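Local coordinates for ABC transporter periplasmic substrate-binding protein (Desulfovibrio alaskensis, PDB 5MY5) that probably captures tungstate in the periplasm and delivers it to an ABC transporter for import into the cell, at residues Asp44-Phe49 with Ile55-Thr60; Val76-Val81 with Asp243-Trp248; Leu28-Thr33 with Gly40-Leu45. The protein carries 2 engineered substitutions. All coordinates share one frame; numbering follows the deposited sequence.

Contact 1 (Asp44-Phe49 with Ile55-Thr60)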
ATOM      1  N   ASP A  44      15.340   6.320   2.425  1.00 21.28           N
ATOM      2  CA  ASP A  44      16.317   6.198   1.334  1.00 24.12           C
ATOM      3  C   ASP A  44      16.257   7.299   0.334  1.00 24.23           C
ATOM      4  O   ASP A  44      17.290   7.805  -0.128  1.00 25.17           O
ATOM      5  CB  ASP A  44      16.084   4.867   0.591  1.00 29.90           C
ATOM      6  CG  ASP A  44      17.123   3.849   0.859  1.00 39.57           C
ATOM      7  OD1 ASP A  44      17.390   3.578   2.066  1.00 45.17           O
ATOM      8  OD2 ASP A  44      17.629   3.317  -0.158  1.00 40.80           O
ATOM      9  N   LEU A  45      15.036   7.693  -0.084  1.00 19.99           N
ATOM     10  CA  LEU A  45      14.864   8.672  -1.151  1.00 20.84           C
ATOM     11  C   LEU A  45      15.184  10.071  -0.712  1.00 21.38           C
ATOM     12  O   LEU A  45      15.705  10.872  -1.531  1.00 21.05           O
ATOM     13  CB  LEU A  45      13.410   8.628  -1.703  1.00 19.79           C
ATOM     14  CG  LEU A  45      13.083   7.397  -2.489  1.00 22.37           C
ATOM     15  CD1 LEU A  45      11.631   7.534  -2.997  1.00 23.36           C
ATOM     16  CD2 LEU A  45      14.026   7.065  -3.682  1.00 25.15           C
ATOM     17  N   ALA A  46      14.774  10.424   0.488  1.00 19.94           N
ATOM     18  CA  ALA A  46      14.847  11.836   0.904  1.00 20.85           C
ATOM     19  C   ALA A  46      16.303  12.439   0.846  1.00 23.21           C
ATOM     20  O   ALA A  46      16.503  13.499   0.271  1.00 21.40           O
ATOM     21  CB  ALA A  46      14.207  12.076   2.234  1.00 24.49           C
ATOM     22  N   PRO A  47      17.340  11.704   1.303  1.00 22.61           N
ATOM     23  CA  PRO A  47      18.690  12.316   1.175  1.00 23.52           C
ATOM     24  C   PRO A  47      19.127  12.414  -0.277  1.00 21.70           C
ATOM     25  O   PRO A  47      19.804  13.377  -0.671  1.00 23.79           O
ATOM     26  CB  PRO A  47      19.617  11.329   1.916  1.00 24.62           C
ATOM     27  CG  PRO A  47      18.747  10.465   2.716  1.00 25.73           C
ATOM     28  CD  PRO A  47      17.343  10.522   2.170  1.00 23.25           C
ATOM     29  N   GLN A  48      18.679  11.488  -1.120  1.00 21.36           N
ATOM     30  CA  GLN A  48      19.009  11.588  -2.550  1.00 21.16           C
ATOM     31  C   GLN A  48      18.307  12.798  -3.235  1.00 21.58           C
ATOM     32  O   GLN A  48      18.874  13.531  -4.069  1.00 20.35           O
ATOM     33  CB  GLN A  48      18.669  10.307  -3.311  1.00 25.83           C
ATOM     34  CG  GLN A  48      19.253   9.020  -2.664  1.00 32.37           C
ATOM     35  CD  GLN A  48      19.022   7.678  -3.386  1.00 35.64           C
ATOM     36  OE1 GLN A  48      19.598   7.410  -4.444  1.00 36.13           O
ATOM     37  NE2 GLN A  48      18.272   6.761  -2.722  1.00 35.36           N
ATOM     38  N   PHE A  49      17.031  13.000  -2.905  1.00 20.31           N
ATOM     39  CA  PHE A  49      16.284  14.158  -3.376  1.00 17.00           C
ATOM     40  C   PHE A  49      17.018  15.431  -2.938  1.00 17.03           C
ATOM     41  O   PHE A  49      17.162  16.383  -3.755  1.00 17.63           O
ATOM     42  CB  PHE A  49      14.838  14.129  -2.770  1.00 18.29           C
ATOM     43  CG  PHE A  49      13.992  15.352  -3.095  1.00 16.00           C
ATOM     44  CD1 PHE A  49      13.736  15.722  -4.339  1.00 16.53           C
ATOM     45  CD2 PHE A  49      13.510  16.189  -2.035  1.00 18.85           C
ATOM     46  CE1 PHE A  49      12.968  16.841  -4.647  1.00 16.17           C
ATOM     47  CE2 PHE A  49      12.718  17.271  -2.335  1.00 16.95           C
ATOM     48  CZ  PHE A  49      12.432  17.590  -3.653  1.00 17.26           C
ATOM     49  N   ILE A  55      16.631  20.614  -1.943  1.00 18.69           N
ATOM     50  CA  ILE A  55      15.416  20.811  -1.173  1.00 17.99           C
ATOM     51  C   ILE A  55      15.381  19.765  -0.092  1.00 18.36           C
ATOM     52  O   ILE A  55      15.590  18.619  -0.368  1.00 19.86           O
ATOM     53  CB  ILE A  55      14.156  20.681  -2.088  1.00 16.69           C
ATOM     54  CG1 ILE A  55      14.193  21.712  -3.191  1.00 17.41           C
ATOM     55  CG2 ILE A  55      12.888  20.776  -1.196  1.00 17.71           C
ATOM     56  CD1 ILE A  55      13.197  21.390  -4.285  1.00 17.93           C
ATOM     57  N   GLU A  56      15.139  20.171   1.181  1.00 19.57           N
ATOM     58  CA  GLU A  56      14.925  19.271   2.299  1.00 19.24           C
ATOM     59  C   GLU A  56      13.438  18.782   2.324  1.00 19.99           C
ATOM     60  O   GLU A  56      12.545  19.618   2.230  1.00 20.33           O
ATOM     61  CB  GLU A  56      15.232  19.966   3.653  1.00 22.25           C
ATOM     62  CG  GLU A  56      15.030  19.025   4.858  1.00 23.88           C
ATOM     63  CD  GLU A  56      15.163  19.708   6.241  1.00 27.79           C
ATOM     64  OE1 GLU A  56      15.366  20.916   6.307  1.00 35.65           O
ATOM     65  OE2 GLU A  56      14.878  19.020   7.237  1.00 31.51           O
ATOM     66  N   LEU A  57      13.239  17.463   2.379  1.00 17.62           N
ATOM     67  CA  LEU A  57      11.873  16.877   2.457  1.00 16.87           C
ATOM     68  C   LEU A  57      11.612  16.457   3.874  1.00 18.47           C
ATOM     69  O   LEU A  57      12.339  15.657   4.440  1.00 20.34           O
ATOM     70  CB  LEU A  57      11.754  15.651   1.553  1.00 19.71           C
ATOM     71  CG  LEU A  57      10.429  14.898   1.562  1.00 20.46           C
ATOM     72  CD1 LEU A  57       9.289  15.702   0.939  1.00 21.78           C
ATOM     73  CD2 LEU A  57      10.520  13.516   0.878  1.00 20.80           C
ATOM     74  N   ARG A  58      10.503  16.955   4.430  1.00 16.32           N
ATOM     75  CA  ARG A  58      10.018  16.591   5.755  1.00 17.89           C
ATOM     76  C   ARG A  58       8.675  15.951   5.541  1.00 18.69           C
ATOM     77  O   ARG A  58       7.850  16.463   4.788  1.00 20.74           O
ATOM     78  CB  ARG A  58       9.951  17.756   6.702  1.00 20.71           C
ATOM     79  CG  ARG A  58      11.288  18.354   7.077  1.00 22.39           C
ATOM     80  CD  ARG A  58      11.081  19.541   8.002  1.00 25.71           C
ATOM     81  NE  ARG A  58      12.311  20.333   8.148  1.00 28.95           N
ATOM     82  CZ  ARG A  58      12.309  21.582   8.614  1.00 31.74           C
ATOM     83  NH1 ARG A  58      11.182  22.193   8.997  1.00 37.29           N
ATOM     84  NH2 ARG A  58      13.453  22.263   8.636  1.00 37.42           N
ATOM     85  N   TRP A  59       8.397  14.876   6.245  1.00 18.16           N
ATOM     86  CA  TRP A  59       7.109  14.245   6.051  1.00 18.39           C
ATOM     87  C   TRP A  59       6.480  13.870   7.381  1.00 21.87           C
ATOM     88  O   TRP A  59       7.174  13.628   8.313  1.00 24.48           O
ATOM     89  CB  TRP A  59       7.145  13.041   5.123  1.00 19.15           C
ATOM     90  CG  TRP A  59       7.940  11.876   5.532  1.00 18.76           C
ATOM     91  CD1 TRP A  59       7.492  10.738   6.144  1.00 21.37           C
ATOM     92  CD2 TRP A  59       9.338  11.722   5.347  1.00 20.22           C
ATOM     93  NE1 TRP A  59       8.535   9.874   6.341  1.00 21.91           N
ATOM     94  CE2 TRP A  59       9.686  10.453   5.870  1.00 22.30           C
ATOM     95  CE3 TRP A  59      10.332  12.508   4.735  1.00 21.15           C
ATOM     96  CZ2 TRP A  59      11.013   9.985   5.886  1.00 23.24           C
ATOM     97  CZ3 TRP A  59      11.660  12.049   4.762  1.00 23.92           C
ATOM     98  CH2 TRP A  59      11.977  10.778   5.297  1.00 23.07           C
ATOM     99  N   THR A  60       5.171  13.841   7.428  1.00 18.87           N
ATOM    100  CA  THR A  60       4.448  13.284   8.528  1.00 20.61           C
ATOM    101  C   THR A  60       3.609  12.166   7.974  1.00 18.93           C
ATOM    102  O   THR A  60       2.939  12.332   6.885  1.00 20.05           O
ATOM    103  CB  THR A  60       3.542  14.374   9.075  1.00 21.12           C
ATOM    104  OG1 THR A  60       4.423  15.356   9.680  1.00 29.92           O
ATOM    105  CG2 THR A  60       2.640  13.875  10.166  1.00 24.06           C
TER
HETATM  106  O   HOH W   1      15.342  15.559   2.490  1.00 28.24           O

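Contact 2 (Val76-Val81 with Asp243-Trp248)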
ATOM      1  N   VAL A  76       0.463  21.185   4.549  1.00 18.01           N
ATOM      2  CA  VAL A  76       1.518  20.591   3.743  1.00 18.50           C
ATOM      3  C   VAL A  76       1.441  21.044   2.294  1.00 18.33           C
ATOM      4  O   VAL A  76       0.420  21.551   1.802  1.00 17.70           O
ATOM      5  CB  VAL A  76       1.494  19.025   3.819  1.00 18.80           C
ATOM      6  CG1 VAL A  76       1.724  18.502   5.206  1.00 18.16           C
ATOM      7  CG2 VAL A  76       0.213  18.454   3.194  1.00 18.71           C
ATOM      8  N   ASP A  77       2.549  20.897   1.578  1.00 16.90           N
ATOM      9  CA  ASP A  77       2.672  21.239   0.214  1.00 16.95           C
ATOM     10  C   ASP A  77       2.312  20.140  -0.814  1.00 14.00           C
ATOM     11  O   ASP A  77       2.048  20.400  -1.983  1.00 16.41           O
ATOM     12  CB  ASP A  77       4.131  21.642  -0.050  1.00 17.85           C
ATOM     13  CG  ASP A  77       4.619  22.732   0.913  1.00 19.27           C
ATOM     14  OD1 ASP A  77       3.962  23.823   0.962  1.00 19.12           O
ATOM     15  OD2 ASP A  77       5.619  22.533   1.638  1.00 20.82           O
ATOM     16  N   ILE A  78       2.405  18.895  -0.355  1.00 15.81           N
ATOM     17  CA  ILE A  78       2.245  17.720  -1.266  1.00 15.06           C
ATOM     18  C   ILE A  78       1.800  16.517  -0.465  1.00 16.06           C
ATOM     19  O   ILE A  78       2.130  16.367   0.691  1.00 15.14           O
ATOM     20  CB  ILE A  78       3.603  17.458  -1.986  1.00 15.02           C
ATOM     21  CG1 ILE A  78       3.391  16.518  -3.126  1.00 14.65           C
ATOM     22  CG2 ILE A  78       4.657  17.031  -1.014  1.00 15.31           C
ATOM     23  CD1 ILE A  78       4.624  16.405  -4.009  1.00 16.22           C
ATOM     24  N   LEU A  79       1.054  15.676  -1.151  1.00 14.84           N
ATOM     25  CA  LEU A  79       0.637  14.402  -0.623  1.00 15.12           C
ATOM     26  C   LEU A  79       1.403  13.304  -1.401  1.00 13.91           C
ATOM     27  O   LEU A  79       1.540  13.365  -2.608  1.00 16.27           O
ATOM     28  CB  LEU A  79      -0.878  14.163  -0.883  1.00 15.68           C
ATOM     29  CG  LEU A  79      -1.833  15.144  -0.292  1.00 20.92           C
ATOM     30  CD1 LEU A  79      -3.280  14.642  -0.449  1.00 20.80           C
ATOM     31  CD2 LEU A  79      -1.551  15.557   1.108  1.00 20.03           C
ATOM     32  N   LEU A  80       1.679  12.247  -0.664  1.00 13.95           N
ATOM     33  CA  LEU A  80       2.139  10.961  -1.339  1.00 15.00           C
ATOM     34  C   LEU A  80       1.265   9.909  -0.710  1.00 15.66           C
ATOM     35  O   LEU A  80       1.456   9.494   0.418  1.00 15.58           O
ATOM     36  CB  LEU A  80       3.642  10.704  -1.072  1.00 16.04           C
ATOM     37  CG  LEU A  80       4.170   9.423  -1.712  1.00 17.06           C
ATOM     38  CD1 LEU A  80       4.075   9.419  -3.228  1.00 17.58           C
ATOM     39  CD2 LEU A  80       5.647   9.248  -1.202  1.00 18.24           C
ATOM     40  N   VAL A  81       0.309   9.406  -1.499  1.00 14.08           N
ATOM     41  CA  VAL A  81      -0.719   8.516  -0.923  1.00 15.72           C
ATOM     42  C   VAL A  81      -1.060   7.422  -1.920  1.00 15.75           C
ATOM     43  O   VAL A  81      -0.450   7.360  -3.001  1.00 15.32           O
ATOM     44  CB  VAL A  81      -1.998   9.279  -0.493  1.00 17.25           C
ATOM     45  CG1 VAL A  81      -1.691  10.174   0.728  1.00 19.22           C
ATOM     46  CG2 VAL A  81      -2.475  10.111  -1.624  1.00 19.10           C
ATOM     47  N   ASP A 243       6.292  20.595  -7.139  1.00 16.27           N
ATOM     48  CA  ASP A 243       6.496  20.193  -8.517  1.00 17.13           C
ATOM     49  C   ASP A 243       7.919  19.623  -8.746  1.00 16.26           C
ATOM     50  O   ASP A 243       8.039  18.723  -9.513  1.00 17.09           O
ATOM     51  CB  ASP A 243       6.345  21.383  -9.499  1.00 21.29           C
ATOM     52  CG  ASP A 243       4.922  21.863  -9.662  1.00 25.49           C
ATOM     53  OD1 ASP A 243       4.009  21.074  -9.257  1.00 26.45           O
ATOM     54  OD2 ASP A 243       4.747  23.059 -10.156  1.00 24.00           O
ATOM     55  N   LYS A 244       8.934  20.163  -8.055  1.00 16.63           N
ATOM     56  CA  LYS A 244      10.288  19.644  -8.165  1.00 16.03           C
ATOM     57  C   LYS A 244      10.375  18.219  -7.676  1.00 16.44           C
ATOM     58  O   LYS A 244      11.076  17.375  -8.256  1.00 17.07           O
ATOM     59  CB  LYS A 244      11.255  20.561  -7.471  1.00 17.88           C
ATOM     60  CG  LYS A 244      12.728  20.227  -7.602  1.00 21.83           C
ATOM     61  CD  LYS A 244      13.328  20.421  -9.013  1.00 24.35           C
ATOM     62  CE  LYS A 244      13.152  21.837  -9.613  1.00 24.96           C
ATOM     63  NZ  LYS A 244      13.910  22.925  -8.849  1.00 23.86           N
ATOM     64  N   PHE A 245       9.675  17.899  -6.593  1.00 14.52           N
ATOM     65  CA  PHE A 245       9.658  16.544  -6.072  1.00 16.95           C
ATOM     66  C   PHE A 245       9.005  15.614  -7.099  1.00 15.24           C
ATOM     67  O   PHE A 245       9.466  14.488  -7.240  1.00 16.49           O
ATOM     68  CB  PHE A 245       8.934  16.457  -4.679  1.00 14.80           C
ATOM     69  CG  PHE A 245       8.892  15.106  -4.111  1.00 16.28           C
ATOM     70  CD1 PHE A 245      10.001  14.560  -3.506  1.00 16.71           C
ATOM     71  CD2 PHE A 245       7.753  14.371  -4.176  1.00 16.90           C
ATOM     72  CE1 PHE A 245       9.960  13.276  -2.971  1.00 19.67           C
ATOM     73  CE2 PHE A 245       7.706  13.112  -3.566  1.00 19.11           C
ATOM     74  CZ  PHE A 245       8.778  12.567  -3.003  1.00 17.89           C
ATOM     75  N   VAL A 246       7.856  16.016  -7.665  1.00 15.27           N
ATOM     76  CA  VAL A 246       7.157  15.161  -8.653  1.00 14.88           C
ATOM     77  C   VAL A 246       8.071  14.925  -9.807  1.00 17.28           C
ATOM     78  O   VAL A 246       8.191  13.790 -10.296  1.00 16.41           O
ATOM     79  CB  VAL A 246       5.838  15.778  -9.105  1.00 18.20           C
ATOM     80  CG1 VAL A 246       5.113  15.007 -10.166  1.00 16.73           C
ATOM     81  CG2 VAL A 246       4.887  15.923  -7.952  1.00 19.65           C
ATOM     82  N   ASN A 247       8.745  15.982 -10.212  1.00 15.85           N
ATOM     83  CA  ASN A 247       9.649  15.857 -11.372  1.00 17.71           C
ATOM     84  C   ASN A 247      10.753  14.871 -11.075  1.00 15.65           C
ATOM     85  O   ASN A 247      11.085  14.036 -11.881  1.00 18.97           O
ATOM     86  CB  ASN A 247      10.177  17.256 -11.750  1.00 18.02           C
ATOM     87  CG  ASN A 247      11.122  17.216 -12.905  1.00 20.47           C
ATOM     88  OD1 ASN A 247      12.292  16.973 -12.731  1.00 21.02           O
ATOM     89  ND2 ASN A 247      10.593  17.521 -14.094  1.00 23.49           N
ATOM     90  N   TRP A 248      11.406  15.017  -9.898  1.00 16.34           N
ATOM     91  CA  TRP A 248      12.382  14.129  -9.468  1.00 14.48           C
ATOM     92  C   TRP A 248      11.944  12.671  -9.369  1.00 17.22           C
ATOM     93  O   TRP A 248      12.629  11.754  -9.878  1.00 17.12           O
ATOM     94  CB  TRP A 248      12.976  14.634  -8.143  1.00 15.88           C
ATOM     95  CG  TRP A 248      14.123  13.806  -7.627  1.00 15.29           C
ATOM     96  CD1 TRP A 248      15.420  13.887  -8.044  1.00 17.10           C
ATOM     97  CD2 TRP A 248      14.100  12.833  -6.602  1.00 15.48           C
ATOM     98  NE1 TRP A 248      16.175  12.992  -7.380  1.00 17.02           N
ATOM     99  CE2 TRP A 248      15.397  12.342  -6.449  1.00 17.90           C
ATOM    100  CE3 TRP A 248      13.080  12.299  -5.764  1.00 17.49           C
ATOM    101  CZ2 TRP A 248      15.712  11.343  -5.542  1.00 18.82           C
ATOM    102  CZ3 TRP A 248      13.388  11.369  -4.860  1.00 18.21           C
ATOM    103  CH2 TRP A 248      14.703  10.869  -4.734  1.00 20.54           C
TER

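Contact 3 (Leu28-Thr33 with Gly40-Leu45)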
ATOM      1  N   LEU A  28      10.338  21.312   1.870  1.00 18.36           N
ATOM      2  CA  LEU A  28       9.096  20.830   1.306  1.00 18.12           C
ATOM      3  C   LEU A  28       8.439  19.968   2.361  1.00 17.12           C
ATOM      4  O   LEU A  28       9.036  19.000   2.849  1.00 18.11           O
ATOM      5  CB  LEU A  28       9.426  20.005   0.038  1.00 17.33           C
ATOM      6  CG  LEU A  28       8.210  19.261  -0.652  1.00 18.49           C
ATOM      7  CD1 LEU A  28       7.081  20.158  -1.120  1.00 18.71           C
ATOM      8  CD2 LEU A  28       8.741  18.429  -1.793  1.00 16.87           C
ATOM      9  N   MET A  29       7.166  20.245   2.614  1.00 18.07           N
ATOM     10  CA  MET A  29       6.409  19.510   3.635  1.00 18.76           C
ATOM     11  C   MET A  29       5.396  18.585   2.998  1.00 16.57           C
ATOM     12  O   MET A  29       4.598  19.002   2.205  1.00 17.63           O
ATOM     13  CB  MET A  29       5.588  20.465   4.514  1.00 20.58           C
ATOM     14  CG  MET A  29       6.344  21.539   5.278  1.00 21.38           C
ATOM     15  SD  MET A  29       7.785  20.952   6.199  1.00 28.34           S
ATOM     16  CE  MET A  29       6.953  20.176   7.542  1.00 25.23           C
ATOM     17  N   MET A  30       5.434  17.351   3.436  1.00 16.26           N
ATOM     18  CA  MET A  30       4.644  16.264   2.818  1.00 15.80           C
ATOM     19  C   MET A  30       3.793  15.598   3.884  1.00 16.53           C
ATOM     20  O   MET A  30       4.217  15.405   4.957  1.00 18.96           O
ATOM     21  CB  MET A  30       5.555  15.225   2.202  1.00 16.90           C
ATOM     22  CG  MET A  30       4.931  13.890   1.866  1.00 18.15           C
ATOM     23  SD  MET A  30       6.099  12.675   1.183  1.00 18.21           S
ATOM     24  CE  MET A  30       6.355  13.383  -0.376  1.00 19.74           C
ATOM     25  N   ALA A  31       2.613  15.197   3.443  1.00 16.41           N
ATOM     26  CA  ALA A  31       1.849  14.254   4.178  1.00 17.13           C
ATOM     27  C   ALA A  31       1.799  12.979   3.438  1.00 16.87           C
ATOM     28  O   ALA A  31       1.518  12.931   2.227  1.00 16.20           O
ATOM     29  CB  ALA A  31       0.434  14.760   4.386  1.00 19.20           C
ATOM     30  N   THR A  32       2.048  11.886   4.167  1.00 15.75           N
ATOM     31  CA  THR A  32       1.959  10.520   3.604  1.00 15.24           C
ATOM     32  C   THR A  32       1.372   9.534   4.623  1.00 16.33           C
ATOM     33  O   THR A  32       0.873  10.004   5.637  1.00 18.64           O
ATOM     34  CB  THR A  32       3.348  10.124   3.142  1.00 15.55           C
ATOM     35  OG1 THR A  32       3.329   8.920   2.341  1.00 16.33           O
ATOM     36  CG2 THR A  32       4.336   9.869   4.286  1.00 17.16           C
ATOM     37  N   THR A  33       1.402   8.266   4.316  1.00 17.10           N
ATOM     38  CA  THR A  33       0.705   7.296   5.157  1.00 17.94           C
ATOM     39  C   THR A  33       1.633   6.517   6.046  1.00 17.51           C
ATOM     40  O   THR A  33       2.809   6.351   5.729  1.00 18.64           O
ATOM     41  CB  THR A  33      -0.097   6.335   4.331  1.00 17.22           C
ATOM     42  OG1 THR A  33       0.734   5.434   3.567  1.00 18.06           O
ATOM     43  CG2 THR A  33      -0.982   7.117   3.325  1.00 21.87           C
ATOM     44  N   GLY A  40      10.131   2.278   4.779  1.00 19.82           N
ATOM     45  CA  GLY A  40      11.430   2.953   4.804  1.00 21.13           C
ATOM     46  C   GLY A  40      11.898   3.559   3.491  1.00 21.80           C
ATOM     47  O   GLY A  40      13.016   4.108   3.433  1.00 20.54           O
ATOM     48  N   LEU A  41      11.069   3.501   2.442  1.00 18.87           N
ATOM     49  CA  LEU A  41      11.423   4.067   1.130  1.00 18.54           C
ATOM     50  C   LEU A  41      11.848   5.544   1.252  1.00 18.41           C
ATOM     51  O   LEU A  41      12.830   5.905   0.600  1.00 18.84           O
ATOM     52  CB  LEU A  41      10.274   3.918   0.146  1.00 18.14           C
ATOM     53  CG  LEU A  41      10.550   4.514  -1.260  1.00 18.70           C
ATOM     54  CD1 LEU A  41      11.598   3.768  -1.985  1.00 18.32           C
ATOM     55  CD2 LEU A  41       9.233   4.592  -2.068  1.00 18.59           C
ATOM     56  N   LEU A  42      11.110   6.354   1.945  1.00 18.92           N
ATOM     57  CA  LEU A  42      11.400   7.791   2.037  1.00 17.15           C
ATOM     58  C   LEU A  42      12.698   8.062   2.779  1.00 20.83           C
ATOM     59  O   LEU A  42      13.390   9.013   2.470  1.00 18.78           O
ATOM     60  CB  LEU A  42      10.256   8.567   2.726  1.00 18.68           C
ATOM     61  CG  LEU A  42       8.977   8.634   1.861  1.00 18.64           C
ATOM     62  CD1 LEU A  42       7.869   9.241   2.674  1.00 17.99           C
ATOM     63  CD2 LEU A  42       9.180   9.404   0.548  1.00 21.63           C
ATOM     64  N   ASP A  43      13.062   7.188   3.737  1.00 18.80           N
ATOM     65  CA  ASP A  43      14.371   7.341   4.401  1.00 20.02           C
ATOM     66  C   ASP A  43      15.503   7.151   3.428  1.00 22.67           C
ATOM     67  O   ASP A  43      16.567   7.737   3.662  1.00 26.75           O
ATOM     68  CB  ASP A  43      14.512   6.340   5.537  1.00 24.95           C
ATOM     69  CG  ASP A  43      13.512   6.561   6.616  1.00 25.57           C
ATOM     70  OD1 ASP A  43      13.364   7.665   7.100  1.00 30.80           O
ATOM     71  OD2 ASP A  43      12.837   5.601   7.053  1.00 35.62           O
ATOM     72  N   ASP A  44      15.340   6.320   2.425  1.00 21.28           N
ATOM     73  CA  ASP A  44      16.317   6.198   1.334  1.00 24.12           C
ATOM     74  C   ASP A  44      16.257   7.299   0.334  1.00 24.23           C
ATOM     75  O   ASP A  44      17.290   7.805  -0.128  1.00 25.17           O
ATOM     76  CB  ASP A  44      16.084   4.867   0.591  1.00 29.90           C
ATOM     77  CG  ASP A  44      17.123   3.849   0.859  1.00 39.57           C
ATOM     78  OD1 ASP A  44      17.390   3.578   2.066  1.00 45.17           O
ATOM     79  OD2 ASP A  44      17.629   3.317  -0.158  1.00 40.80           O
ATOM     80  N   LEU A  45      15.036   7.693  -0.084  1.00 19.99           N
ATOM     81  CA  LEU A  45      14.864   8.672  -1.151  1.00 20.84           C
ATOM     82  C   LEU A  45      15.184  10.071  -0.712  1.00 21.38           C
ATOM     83  O   LEU A  45      15.705  10.872  -1.531  1.00 21.05           O
ATOM     84  CB  LEU A  45      13.410   8.628  -1.703  1.00 19.79           C
ATOM     85  CG  LEU A  45      13.083   7.397  -2.489  1.00 22.37           C
ATOM     86  CD1 LEU A  45      11.631   7.534  -2.997  1.00 23.36           C
ATOM     87  CD2 LEU A  45      14.026   7.065  -3.682  1.00 25.15           C
TER

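Contact 1 (Asp44-Phe49 with Ile55-Thr60)
A single water links the backbones of Leu-57 and Ala-46: it accepts a hydrogen bond from the amide N of Leu-57 at 2.8 Å and donates a weak one to the carbonyl O of Ala-46. Helix and strand run nearly antiparallel here, their axes 152° apart and 7.7 Å at closest approach. Ala-46 faces the strand at this close approach; its CB lies 3.6 Å from CZ3 of Trp-59 and also meets CD2 of Leu-57 more loosely. The indole is steadied from its other end, where NE1 bonds to Asp-37 OD1.

One turn further along the helix, Phe-49 sends its ring down to the strand, CG lying opposite the backbone N (chi1 175°). Its CE2 touches CG2 of Ile-55 at 3.7 Å, while CD2 lies 4.0 Å from CB of Leu-57, the two side chains crossing at about a right angle, and passes beside the carbonyl O of Ile-55, itself bonded to Thr-50 OG1. On the strand's far face, Arg-58 NE reaches Glu-56 OE2 at 3.0 Å in an almost straight salt bridge, approaching from above the carboxylate plane, whereas NH2 adds a weak bond to OE1. The helix thus packs on the strand that follows it, closing the beta-alpha-beta crossover from strand 27-33 to its parallel neighbour 56-62, a unit typical of periplasmic binding protein lobes.

Contact 2 (Val76-Val81 with Asp243-Trp248)
Two nearly straight torsions carry Ile-78 out to the helix: CG1 lies opposite the backbone N (chi1 -167°) and the chain stays extended at chi2 (170°), which holds CD1 out toward the helix. On the helix, Phe-245 also has its CG trans to the backbone N (chi1 -180°), and this swings the ring toward the strand. CD1 of Ile-78 then meets CD2 of the ring at 3.7 Å, the two side chains crossing at about a right angle. The same methyl touches CG2 of Val-246 at 4.0 Å, on the next residue of the helix, so one carbon of the strand serves two successive helical side chains.

The contact is wholly apolar, with no hydrogen bond between the segments, and it is thin: 153 Å² is buried in all. Backbones stay well apart, the nearest CA atoms being those of Ile-78 and Asp-243 at 8.8 Å, and the gap is bridged by side chains. Leu-80, two residues on, points the same way as Ile-78 and contributes some burial without close approach.

Polar groups nearby are tied to other parts of the fold. The carboxylate of Asp-77 accepts hydrogen bonds from the backbone N of Met-29 on OD2 and from that of Lys-238 on OD1, and a disulfide between Cys-74, just before 76-81, and Cys-234, just before helix 239-250, ties the two parts of the chain covalently. Strand 78-81 runs between the parallel strand 27-33 and the antiparallel strand 221-228; helix 239-250 lies across their shared face, Phe-245 also resting on Leu-28 and Met-30, and Val-246 on Ala-226 and Pro-228.

Contact 3 (Leu28-Thr33 with Gly40-Leu45)
Between strand 28-33 and the first turn of helix 41-53 the backbones never come close: the nearest CA atoms, of Thr-32 and Leu-42, are 10.0 Å apart. Gly-40, with a positive phi of 79°, is the first residue to leave helix 34-39 and takes the N-cap position of the next helix.

Leu-42 spans the gap. Its side chain is extended at chi2 (173°), and this makes CD1 the leading methyl, which is received by two residues on the same face of the strand. CG2 of Thr-32 meets it tip to tip at 3.9 Å, and SD of Met-30 lies 4.1 Å from it, the two longer chains passing at a slant. Met-30 runs straight from the backbone as far as its sulfur and bends only at chi3 (-71°), so SD and not the terminal methyl makes the touch. Thr-32 presents its methyl to the helix while OG1 bonds to the carbonyl O of Leu-80, keeping the hydroxyl satisfied within the sheet. All three residues are buried, although the segments cover only 93 Å² of each other.

Strand 27-33 lies between the parallel strands 56-62 and 78-81, and Leu-42 accordingly also touches Trp-59 on one and Leu-80 on the other. Helix 239-250 shares this face of the sheet, meeting helix 41-53 where Leu-45 touches Met-249.

Overall arrangement
All three contacts belong to one lobe and build a single hydrophobic layer beneath helices 41-53 and 239-250. Contacts 1 and 3 share helix 41-53 and have centres about 6 Å apart; their strands are parallel neighbours, Glu-56 O probably accepting a hydrogen bond from Leu-28 N at 2.8 Å. Contact 2 centres about 11 Å from contact 1 and 10 Å from contact 3. Phe-49 and Phe-245, rings edge-to-face, join contacts 1 and 2, and CH2 of Trp-248 packs on Leu-45 O at 3.4 Å. No tungstate is bound here; as in related binding proteins, the anion site probably lies in the cleft between the lobes.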